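Local coordinates for cellulose 1,4-beta-cellobiosidase (Thermobifida fusca, PDB 4JJJ), which probably hydrolyses cellulose chains to release cellobiose, this chain being the family 48 glycoside hydrolase part of a longer secreted protein, at residues A[6-11]-A[534-539]; A[12-17]-A[58-63]; A[26-31]-A[54-59]. The protein carries 1 engineered substitution. One frame throughout, in Å; residues are numbered along the deposited sequence.

Interaction 1. Residues A[6-11]-A[534-539]; sequences FLEQYE and AHRDSI. With ZN (zinc ion), chain X; ZN (zinc ion), chain P.
At the edge of the Arg536 guanidinium, 8° out of its plane, sits one carboxylate oxygen of Glu8, while the carboxylate itself is turned 80° against the guanidinium. NH1 of Arg536 gives a hydrogen bond of 3.1 Å to OE1 of Glu8, met on the syn lone pair at an N-H...O angle of 154°. With the planes so crossed this is a single-point salt bridge, one nitrogen to one oxygen. Glu8 reaches it from helix 2-14 with an extended chain, and the Arg536 side chain crosses that of Glu8 at about a right angle, coming from the loop after helix 519-533. The same arginine bends at chi3, and its NE is hydrogen-bonded to the carbonyl of Leu533, a second bond on the guanidinium that should limit its turning.

Neither of the other two rings here takes part in the pair. The Phe6 ring has CB of Tyr10 offset toward the rim of one face and packs on helix 620-637. In the conformer described, the His535 ring carries zinc on ND1 at 2.1 Å, with three waters completing the modelled shell. A second zinc is bound by OE2 of Glu11 at 1.9 Å, together with Asp15.

Between residues 6-11 and the 534-539 loop the one polar link is this charge pair, and farther along the helix Lys12 adds a bond to the carbonyl of Asp537. With little apolar burial around it, the pair's strength is likely to depend on solvent and salt.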
loop_
_atom_site.group_PDB
_atom_site.type_symbol
_atom_site.label_atom_id
_atom_site.label_comp_id
_atom_site.label_asym_id
_atom_site.label_seq_id
_atom_site.Cartn_x
_atom_site.Cartn_y
_atom_site.Cartn_z
ATOM N N PHE A 6 -6.604 8.540 23.491
ATOM C CA PHE A 6 -5.784 8.968 22.348
ATOM C C PHE A 6 -4.421 9.446 22.866
ATOM O O PHE A 6 -3.388 9.075 22.374
ATOM C CB PHE A 6 -6.474 10.056 21.536
ATOM C CG PHE A 6 -5.518 10.741 20.608
ATOM C CD1 PHE A 6 -5.049 10.132 19.494
ATOM C CD2 PHE A 6 -5.063 12.004 20.914
ATOM C CE1 PHE A 6 -4.076 10.760 18.677
ATOM C CE2 PHE A 6 -4.151 12.631 20.105
ATOM C CZ PHE A 6 -3.632 12.029 19.014
ATOM N N LEU A 7 -4.449 10.363 23.824
ATOM C CA LEU A 7 -3.170 10.991 24.172
ATOM C C LEU A 7 -2.250 9.914 24.810
ATOM O O LEU A 7 -1.064 10.004 24.598
ATOM C CB LEU A 7 -3.412 12.199 25.108
ATOM C CG LEU A 7 -3.900 13.448 24.449
ATOM C CD1 LEU A 7 -4.526 14.360 25.566
ATOM C CD2 LEU A 7 -2.780 14.077 23.532
ATOM N N GLU A 8 -2.789 8.980 25.535
ATOM C CA GLU A 8 -1.980 7.917 26.167
ATOM C C GLU A 8 -1.287 7.073 25.091
ATOM O O GLU A 8 -0.103 6.772 25.183
ATOM C CB GLU A 8 -2.818 7.071 27.081
ATOM C CG GLU A 8 -2.120 5.847 27.569
ATOM C CD GLU A 8 -2.954 5.068 28.488
ATOM O OE1 GLU A 8 -4.145 4.670 28.166
ATOM O OE2 GLU A 8 -2.257 4.737 29.562
ATOM N N GLN A 9 -2.087 6.627 24.134
ATOM C CA GLN A 9 -1.551 5.835 23.018
ATOM C C GLN A 9 -0.543 6.629 22.199
ATOM O O GLN A 9 0.536 6.116 21.841
ATOM C CB GLN A 9 -2.765 5.362 22.179
ATOM C CG GLN A 9 -2.422 4.503 20.965
ATOM C CD GLN A 9 -1.871 3.132 21.256
ATOM O OE1 GLN A 9 -1.645 2.706 22.413
ATOM N NE2 GLN A 9 -1.636 2.386 20.175
ATOM N N TYR A 10 -0.858 7.902 21.830
ATOM C CA TYR A 10 0.033 8.800 21.167
ATOM C C TYR A 10 1.373 8.834 21.902
ATOM O O TYR A 10 2.447 8.747 21.311
ATOM C CB TYR A 10 -0.615 10.169 21.056
ATOM C CG TYR A 10 0.251 11.220 20.437
ATOM C CD1 TYR A 10 1.132 11.942 21.231
ATOM C CD2 TYR A 10 0.287 11.455 19.059
ATOM C CE1 TYR A 10 1.987 12.880 20.680
ATOM C CE2 TYR A 10 1.125 12.350 18.510
ATOM C CZ TYR A 10 2.009 13.116 19.271
ATOM O OH TYR A 10 2.828 14.067 18.694
ATOM N N GLU A 11 1.325 9.071 23.233
ATOM C CA GLU A 11 2.545 9.158 24.029
ATOM C C GLU A 11 3.385 7.926 23.979
ATOM O O GLU A 11 4.588 7.998 23.844
ATOM C CB GLU A 11 2.190 9.582 25.482
ATOM C CG GLU A 11 3.396 10.074 26.301
ATOM C CD GLU A 11 4.313 8.963 26.798
ATOM O OE1 GLU A 11 3.938 7.778 26.945
ATOM O OE2 GLU A 11 5.486 9.330 27.055
ATOM N N ALA A 534 -8.871 -2.911 26.633
ATOM C CA ALA A 534 -8.643 -4.083 27.468
ATOM C C ALA A 534 -7.360 -4.774 27.201
ATOM O O ALA A 534 -6.954 -5.637 28.014
ATOM C CB ALA A 534 -9.805 -5.052 27.335
ATOM N N HIS A 535 -6.724 -4.472 26.063
ATOM C CA HIS A 535 -5.449 -5.085 25.649
ATOM C C HIS A 535 -4.247 -4.081 25.624
ATOM O O HIS A 535 -3.248 -4.289 24.942
ATOM C CB HIS A 535 -5.641 -5.830 24.334
ATOM C CG HIS A 535 -6.641 -6.934 24.454
ATOM N ND1 HIS A 535 -6.321 -8.199 24.893
ATOM C CD2 HIS A 535 -7.961 -6.971 24.166
ATOM C CE1 HIS A 535 -7.403 -8.938 24.907
ATOM N NE2 HIS A 535 -8.403 -8.231 24.427
ATOM N N ARG A 536 -4.291 -3.054 26.476
ATOM C CA ARG A 536 -3.163 -2.132 26.644
ATOM C C ARG A 536 -1.939 -2.833 27.256
ATOM O O ARG A 536 -2.101 -3.686 28.140
ATOM C CB ARG A 536 -3.582 -0.947 27.532
ATOM C CG ARG A 536 -4.416 0.061 26.774
ATOM C CD ARG A 536 -4.836 1.218 27.635
ATOM N NE ARG A 536 -5.929 0.794 28.364
ATOM C CZ ARG A 536 -6.588 1.567 29.247
ATOM N NH1 ARG A 536 -6.164 2.792 29.495
ATOM N NH2 ARG A 536 -7.632 1.064 29.875
ATOM N N ASP A 537 -0.760 -2.533 26.759
ATOM C CA ASP A 537 0.503 -2.892 27.350
ATOM C C ASP A 537 1.406 -1.663 27.427
ATOM O O ASP A 537 0.947 -0.504 27.222
ATOM C CB ASP A 537 1.061 -4.074 26.589
ATOM C CG ASP A 537 1.513 -3.712 25.177
ATOM O OD1 ASP A 537 1.873 -2.550 24.886
ATOM O OD2 ASP A 537 1.639 -4.691 24.396
ATOM N N SER A 538 2.638 -1.847 27.843
ATOM C CA SER A 538 3.459 -0.684 28.163
ATOM C C SER A 538 3.736 0.212 26.941
ATOM O O SER A 538 3.835 1.401 27.065
ATOM C CB SER A 538 4.771 -1.138 28.835
ATOM O OG SER A 538 5.563 -2.006 27.974
ATOM N N ILE A 539 3.792 -0.368 25.753
ATOM C CA ILE A 539 4.139 0.390 24.556
ATOM C C ILE A 539 3.020 0.568 23.547
ATOM O O ILE A 539 3.261 1.154 22.505
ATOM C CB ILE A 539 5.373 -0.174 23.886
ATOM C CG1 ILE A 539 5.141 -1.530 23.287
ATOM C CG2 ILE A 539 6.545 -0.188 24.900
ATOM C CD1 ILE A 539 6.270 -1.982 22.368
HETATM ZN ZN ZN X . -4.680 -9.078 25.780
HETATM ZN ZN ZN P . 6.793 8.343 28.065
HETATM O O HOH W 1 -5.515 -11.046 25.938
HETATM O O HOH W 2 -4.083 -8.048 27.306
HETATM O O HOH W 3 -3.229 -9.283 24.525
#

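Interaction 2. Residues A[12-17]-A[58-63]; sequences KIKDPA and WLEAYY. With ZN (zinc ion), chain P.
Lys14 and Glu60 make the charged contact between residues 12-17 and 58-63. NZ of Lys14 lies 2.8 Å from OE2 of Glu60 and uses the syn lone pair of that oxygen, a hydrogen bond that is also a salt bridge. The two chains come from opposite directions, and neither is stretched. Lys14 is folded at chi2, chi3 and chi4, all close to -60°, which coils the chain so that its ammonium ends beside the carboxylate; Glu60 is bent at chi2. The other carboxylate oxygen, OE1, is hydrogen-bonded to the hydroxyl of Tyr10, so the glutamate is gripped at both oxygens.

The apolar part lies beside this pair. Ile13 and Leu59 approach tip to tip, CG2 of Ile13 lying 3.9 Å from CD2 of Leu59 and CD1 of Ile13 4.1 Å from CD1 of Leu59. The methylenes of Lys14 slide past the same leucine in the opposite direction, with CD of Lys14 4.2 Å from CD2 of Leu59. Helix 620-637 closes over both residues, placing Phe620 on Ile13 and Ala627 on Leu59.

Metal binding and turn formation fall to Asp15, just beyond the helix. Its OD2 binds zinc at 2.0 Å alongside Glu11, one helical turn earlier, while OD1 accepts from N of Ala17 at 2.9 Å and 152°, an Asx turn.

Two helices of a domain with the (alpha/alpha)6 fold are therefore joined by branched aliphatic groups and by a charge pair at a largely buried carboxylate. The nearby ammonium would probably favour the ionised form of Glu60.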
loop_
_atom_site.group_PDB
_atom_site.type_symbol
_atom_site.label_atom_id
_atom_site.label_comp_id
_atom_site.label_asym_id
_atom_site.label_seq_id
_atom_site.Cartn_x
_atom_site.Cartn_y
_atom_site.Cartn_z
ATOM N N LYS A 12 2.764 6.784 24.021
ATOM C CA LYS A 12 3.499 5.513 23.842
ATOM C C LYS A 12 4.243 5.388 22.503
ATOM O O LYS A 12 5.351 5.007 22.412
ATOM C CB LYS A 12 2.545 4.328 24.026
ATOM C CG LYS A 12 2.065 4.037 25.455
ATOM C CD LYS A 12 0.933 3.022 25.497
ATOM C CE LYS A 12 0.341 2.712 26.839
ATOM N NZ LYS A 12 -0.701 1.697 26.774
ATOM N N ILE A 13 3.530 5.779 21.449
ATOM C CA ILE A 13 4.068 5.683 20.093
ATOM C C ILE A 13 5.270 6.609 19.993
ATOM O O ILE A 13 6.293 6.345 19.334
ATOM C CB ILE A 13 2.948 5.972 19.083
ATOM C CG1 ILE A 13 1.899 4.907 19.073
ATOM C CG2 ILE A 13 3.582 6.009 17.720
ATOM C CD1 ILE A 13 0.695 5.243 18.312
ATOM N N LYS A 14 5.191 7.803 20.605
ATOM C CA LYS A 14 6.204 8.835 20.434
ATOM C C LYS A 14 7.320 8.750 21.524
ATOM O O LYS A 14 8.283 9.546 21.407
ATOM C CB LYS A 14 5.547 10.229 20.465
ATOM C CG LYS A 14 4.546 10.469 19.359
ATOM C CD LYS A 14 5.200 10.517 17.994
ATOM C CE LYS A 14 6.238 11.558 17.834
ATOM N NZ LYS A 14 5.771 12.935 18.055
ATOM N N ASP A 15 7.146 7.909 22.536
ATOM C CA ASP A 15 8.201 7.764 23.568
ATOM C C ASP A 15 9.375 6.945 23.026
ATOM O O ASP A 15 9.220 5.822 22.598
ATOM C CB ASP A 15 7.532 7.158 24.836
ATOM C CG ASP A 15 8.511 7.044 26.013
ATOM O OD1 ASP A 15 9.725 6.843 25.797
ATOM O OD2 ASP A 15 8.022 7.106 27.136
ATOM N N PRO A 16 10.575 7.550 22.940
ATOM C CA PRO A 16 11.683 6.805 22.343
ATOM C C PRO A 16 11.957 5.440 22.948
ATOM O O PRO A 16 12.431 4.523 22.235
ATOM C CB PRO A 16 12.902 7.712 22.570
ATOM C CG PRO A 16 12.452 8.917 23.213
ATOM C CD PRO A 16 10.960 8.869 23.446
ATOM N N ALA A 17 11.624 5.254 24.210
ATOM C CA ALA A 17 11.823 3.956 24.874
ATOM C C ALA A 17 10.963 2.870 24.268
ATOM O O ALA A 17 11.243 1.670 24.372
ATOM C CB ALA A 17 11.541 3.997 26.395
ATOM N N TRP A 58 -1.043 10.863 9.841
ATOM C CA TRP A 58 -2.355 10.756 10.436
ATOM C C TRP A 58 -2.315 10.986 11.950
ATOM O O TRP A 58 -3.157 11.714 12.553
ATOM C CB TRP A 58 -3.014 9.414 10.136
ATOM C CG TRP A 58 -4.470 9.358 10.112
ATOM C CD1 TRP A 58 -5.421 10.292 10.494
ATOM C CD2 TRP A 58 -5.216 8.243 9.567
ATOM N NE1 TRP A 58 -6.681 9.819 10.233
ATOM C CE2 TRP A 58 -6.586 8.547 9.683
ATOM C CE3 TRP A 58 -4.811 6.993 9.040
ATOM C CZ2 TRP A 58 -7.601 7.670 9.259
ATOM C CZ3 TRP A 58 -5.829 6.100 8.599
ATOM C CH2 TRP A 58 -7.201 6.460 8.689
ATOM N N LEU A 59 -1.286 10.396 12.628
ATOM C CA LEU A 59 -1.176 10.534 14.046
ATOM C C LEU A 59 -0.919 11.983 14.439
ATOM O O LEU A 59 -1.550 12.478 15.396
ATOM C CB LEU A 59 0.006 9.708 14.499
ATOM C CG LEU A 59 0.268 9.617 16.028
ATOM C CD1 LEU A 59 -0.762 8.749 16.708
ATOM C CD2 LEU A 59 1.662 9.106 16.285
ATOM N N GLU A 60 -0.017 12.642 13.729
ATOM C CA GLU A 60 0.248 14.041 14.047
ATOM C C GLU A 60 -0.858 14.973 13.670
ATOM O O GLU A 60 -0.997 16.010 14.321
ATOM C CB GLU A 60 1.623 14.467 13.445
ATOM C CG GLU A 60 2.817 13.667 13.953
ATOM C CD GLU A 60 3.153 13.772 15.395
ATOM O OE1 GLU A 60 2.270 14.174 16.227
ATOM O OE2 GLU A 60 4.297 13.367 15.697
ATOM N N ALA A 61 -1.685 14.584 12.691
ATOM C CA ALA A 61 -2.809 15.479 12.369
ATOM C C ALA A 61 -3.814 15.449 13.506
ATOM O O ALA A 61 -4.401 16.483 13.923
ATOM C CB ALA A 61 -3.443 15.059 11.019
ATOM N N TYR A 62 -4.120 14.275 14.045
ATOM C CA TYR A 62 -4.998 14.153 15.222
ATOM C C TYR A 62 -4.358 14.817 16.431
ATOM O O TYR A 62 -5.066 15.440 17.210
ATOM C CB TYR A 62 -5.370 12.716 15.553
ATOM C CG TYR A 62 -6.708 12.296 14.946
ATOM C CD1 TYR A 62 -6.771 11.331 13.970
ATOM C CD2 TYR A 62 -7.845 12.894 15.381
ATOM C CE1 TYR A 62 -7.975 10.942 13.416
ATOM C CE2 TYR A 62 -9.073 12.538 14.813
ATOM C CZ TYR A 62 -9.133 11.521 13.839
ATOM O OH TYR A 62 -10.322 11.134 13.169
ATOM N N TYR A 63 -3.063 14.767 16.581
ATOM C CA TYR A 63 -2.416 15.540 17.609
ATOM C C TYR A 63 -2.686 17.028 17.455
ATOM O O TYR A 63 -2.998 17.720 18.448
ATOM C CB TYR A 63 -0.909 15.242 17.678
ATOM C CG TYR A 63 -0.231 15.926 18.888
ATOM C CD1 TYR A 63 -0.406 15.387 20.156
ATOM C CD2 TYR A 63 0.416 17.114 18.722
ATOM C CE1 TYR A 63 0.201 15.998 21.244
ATOM C CE2 TYR A 63 1.035 17.761 19.798
ATOM C CZ TYR A 63 0.896 17.184 21.033
ATOM O OH TYR A 63 1.413 17.804 22.216
HETATM ZN ZN ZN P . 6.793 8.343 28.065
#

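Interaction 3. Residues A[26-31]-A[54-59]; sequences GLLVPY and SYYLWL
Tyr56 points from helix 50-67 at strand 27-30 and crosses both Leu28 and Pro30 at about a right angle. Its CG stands anti to the backbone N (chi1 180°), which carries the ring out toward the strand. The tight part is here: CE2 of Tyr56 comes to 3.4 Å from the carbonyl O of Leu28, obliquely to the ring, and CD2 of Tyr56 lies 4.0 Å from CD of Pro30. At the far end of the ring, OH of Tyr56 sits 3.6 Å from CB of Leu28. Phe21 of the adjoining strand 21-24 meets the Tyr56 ring edge-to-face.

Looser is the polar link beyond, where a water replaces direct contact. Lying in the ring plane, it donates to OH of Tyr56 at 2.7 Å and accepts from N of Leu28 at 2.9 Å. A phenylalanine in place of Tyr56 would lack the hydroxyl and would probably leave that water without its mate on the helix.

The beta hairpin of strands 21-24 and 27-30 thus meets helix 50-67 through one aromatic side chain. Ser79 and the water, rather than the helix, satisfy the backbone polar groups of Leu28, so ring packing and one water hold the two together.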
loop_
_atom_site.group_PDB
_atom_site.type_symbol
_atom_site.label_atom_id
_atom_site.label_comp_id
_atom_site.label_asym_id
_atom_site.label_seq_id
_atom_site.Cartn_x
_atom_site.Cartn_y
_atom_site.Cartn_z
ATOM N N GLY A 26 17.200 14.996 14.333
ATOM C CA GLY A 26 16.019 15.718 14.759
ATOM C C GLY A 26 14.721 15.298 14.089
ATOM O O GLY A 26 13.659 15.718 14.545
ATOM N N LEU A 27 14.839 14.428 13.070
ATOM C CA LEU A 27 13.636 13.983 12.319
ATOM C C LEU A 27 13.424 12.523 12.598
ATOM O O LEU A 27 14.355 11.809 12.856
ATOM C CB LEU A 27 13.806 14.169 10.818
ATOM C CG LEU A 27 13.850 15.637 10.305
ATOM C CD1 LEU A 27 14.272 15.661 8.855
ATOM C CD2 LEU A 27 12.580 16.375 10.618
ATOM N N LEU A 28 12.161 12.093 12.616
ATOM C CA LEU A 28 11.796 10.730 12.960
ATOM C C LEU A 28 11.368 9.941 11.725
ATOM O O LEU A 28 10.623 10.427 10.913
ATOM C CB LEU A 28 10.654 10.757 13.962
ATOM C CG LEU A 28 10.915 11.511 15.242
ATOM C CD1 LEU A 28 9.695 11.508 16.089
ATOM C CD2 LEU A 28 12.042 10.931 15.997
ATOM N N VAL A 29 11.846 8.719 11.693
ATOM C CA VAL A 29 11.481 7.740 10.666
ATOM C C VAL A 29 10.861 6.528 11.367
ATOM O O VAL A 29 11.515 5.823 12.143
ATOM C CB VAL A 29 12.701 7.324 9.831
ATOM C CG1 VAL A 29 12.328 6.233 8.768
ATOM C CG2 VAL A 29 13.307 8.497 9.150
ATOM N N PRO A 30 9.567 6.280 11.132
ATOM C CA PRO A 30 8.935 5.138 11.794
ATOM C C PRO A 30 9.386 3.823 11.198
ATOM O O PRO A 30 9.646 3.757 9.997
ATOM C CB PRO A 30 7.435 5.304 11.490
ATOM C CG PRO A 30 7.428 6.024 10.171
ATOM C CD PRO A 30 8.609 7.021 10.310
ATOM N N TYR A 31 9.493 2.807 12.015
ATOM C CA TYR A 31 9.687 1.443 11.548
ATOM C C TYR A 31 8.361 0.857 11.186
ATOM O O TYR A 31 7.328 1.284 11.655
ATOM C CB TYR A 31 10.294 0.619 12.676
ATOM C CG TYR A 31 11.695 1.006 13.159
ATOM C CD1 TYR A 31 12.787 1.065 12.272
ATOM C CD2 TYR A 31 11.930 1.222 14.484
ATOM C CE1 TYR A 31 14.068 1.302 12.731
ATOM C CE2 TYR A 31 13.208 1.488 14.927
ATOM C CZ TYR A 31 14.229 1.527 14.040
ATOM O OH TYR A 31 15.547 1.775 14.516
ATOM N N SER A 54 2.460 7.580 5.918
ATOM C CA SER A 54 1.106 8.125 5.834
ATOM C C SER A 54 0.401 8.059 7.155
ATOM O O SER A 54 -0.361 8.950 7.529
ATOM C CB SER A 54 0.320 7.489 4.704
ATOM O OG SER A 54 0.003 6.125 4.886
ATOM N N TYR A 55 0.641 6.981 7.929
ATOM C CA TYR A 55 0.085 6.844 9.238
ATOM C C TYR A 55 0.726 7.802 10.271
ATOM O O TYR A 55 0.053 8.288 11.159
ATOM C CB TYR A 55 0.145 5.387 9.728
ATOM C CG TYR A 55 -1.010 4.558 9.276
ATOM C CD1 TYR A 55 -2.170 4.472 10.056
ATOM C CD2 TYR A 55 -0.970 3.833 8.083
ATOM C CE1 TYR A 55 -3.216 3.699 9.635
ATOM C CE2 TYR A 55 -2.085 3.070 7.638
ATOM C CZ TYR A 55 -3.172 2.979 8.405
ATOM O OH TYR A 55 -4.259 2.214 8.067
ATOM N N TYR A 56 2.009 8.101 10.091
ATOM C CA TYR A 56 2.715 9.060 10.936
ATOM C C TYR A 56 2.073 10.423 10.754
ATOM O O TYR A 56 1.738 11.115 11.717
ATOM C CB TYR A 56 4.179 9.048 10.585
ATOM C CG TYR A 56 5.124 9.979 11.331
ATOM C CD1 TYR A 56 4.802 10.591 12.545
ATOM C CD2 TYR A 56 6.385 10.262 10.742
ATOM C CE1 TYR A 56 5.735 11.463 13.168
ATOM C CE2 TYR A 56 7.298 11.124 11.338
ATOM C CZ TYR A 56 6.894 11.720 12.509
ATOM O OH TYR A 56 7.806 12.680 13.042
ATOM N N LEU A 57 1.768 10.773 9.524
ATOM C CA LEU A 57 1.018 12.031 9.227
ATOM C C LEU A 57 -0.282 11.980 9.982
ATOM O O LEU A 57 -0.717 12.968 10.627
ATOM C CB LEU A 57 0.769 12.227 7.782
ATOM C CG LEU A 57 1.995 12.378 6.918
ATOM C CD1 LEU A 57 1.589 12.456 5.463
ATOM C CD2 LEU A 57 2.829 13.638 7.298
ATOM N N TRP A 58 -1.043 10.863 9.841
ATOM C CA TRP A 58 -2.355 10.756 10.436
ATOM C C TRP A 58 -2.315 10.986 11.950
ATOM O O TRP A 58 -3.157 11.714 12.553
ATOM C CB TRP A 58 -3.014 9.414 10.136
ATOM C CG TRP A 58 -4.470 9.358 10.112
ATOM C CD1 TRP A 58 -5.421 10.292 10.494
ATOM C CD2 TRP A 58 -5.216 8.243 9.567
ATOM N NE1 TRP A 58 -6.681 9.819 10.233
ATOM C CE2 TRP A 58 -6.586 8.547 9.683
ATOM C CE3 TRP A 58 -4.811 6.993 9.040
ATOM C CZ2 TRP A 58 -7.601 7.670 9.259
ATOM C CZ3 TRP A 58 -5.829 6.100 8.599
ATOM C CH2 TRP A 58 -7.201 6.460 8.689
ATOM N N LEU A 59 -1.286 10.396 12.628
ATOM C CA LEU A 59 -1.176 10.534 14.046
ATOM C C LEU A 59 -0.919 11.983 14.439
ATOM O O LEU A 59 -1.550 12.478 15.396
ATOM C CB LEU A 59 0.006 9.708 14.499
ATOM C CG LEU A 59 0.268 9.617 16.028
ATOM C CD1 LEU A 59 -0.762 8.749 16.708
ATOM C CD2 LEU A 59 1.662 9.106 16.285
HETATM O O HOH W 4 10.003 14.011 12.127
#

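Interaction 1 lies at the surface, whereas interactions 2 and 3 are buried. Interactions 1 and 2 share helix 2-14 and the zinc bound by Glu11 and Asp15, and they touch through Tyr10, whose CD2 lies 3.5 Å from CG of Leu59 and whose ring stacks with that of Tyr63. Interactions 2 and 3 share helix 50-67, including Trp58 and Leu59; their centres are about 8 Å apart, and CE of Lys14 packs 3.9 Å from CD1 of Leu28. Chemistry follows depth: a lone salt bridge outside, a salt bridge beside aliphatic packing between helices, then an aromatic ring and a bridging water under the strand.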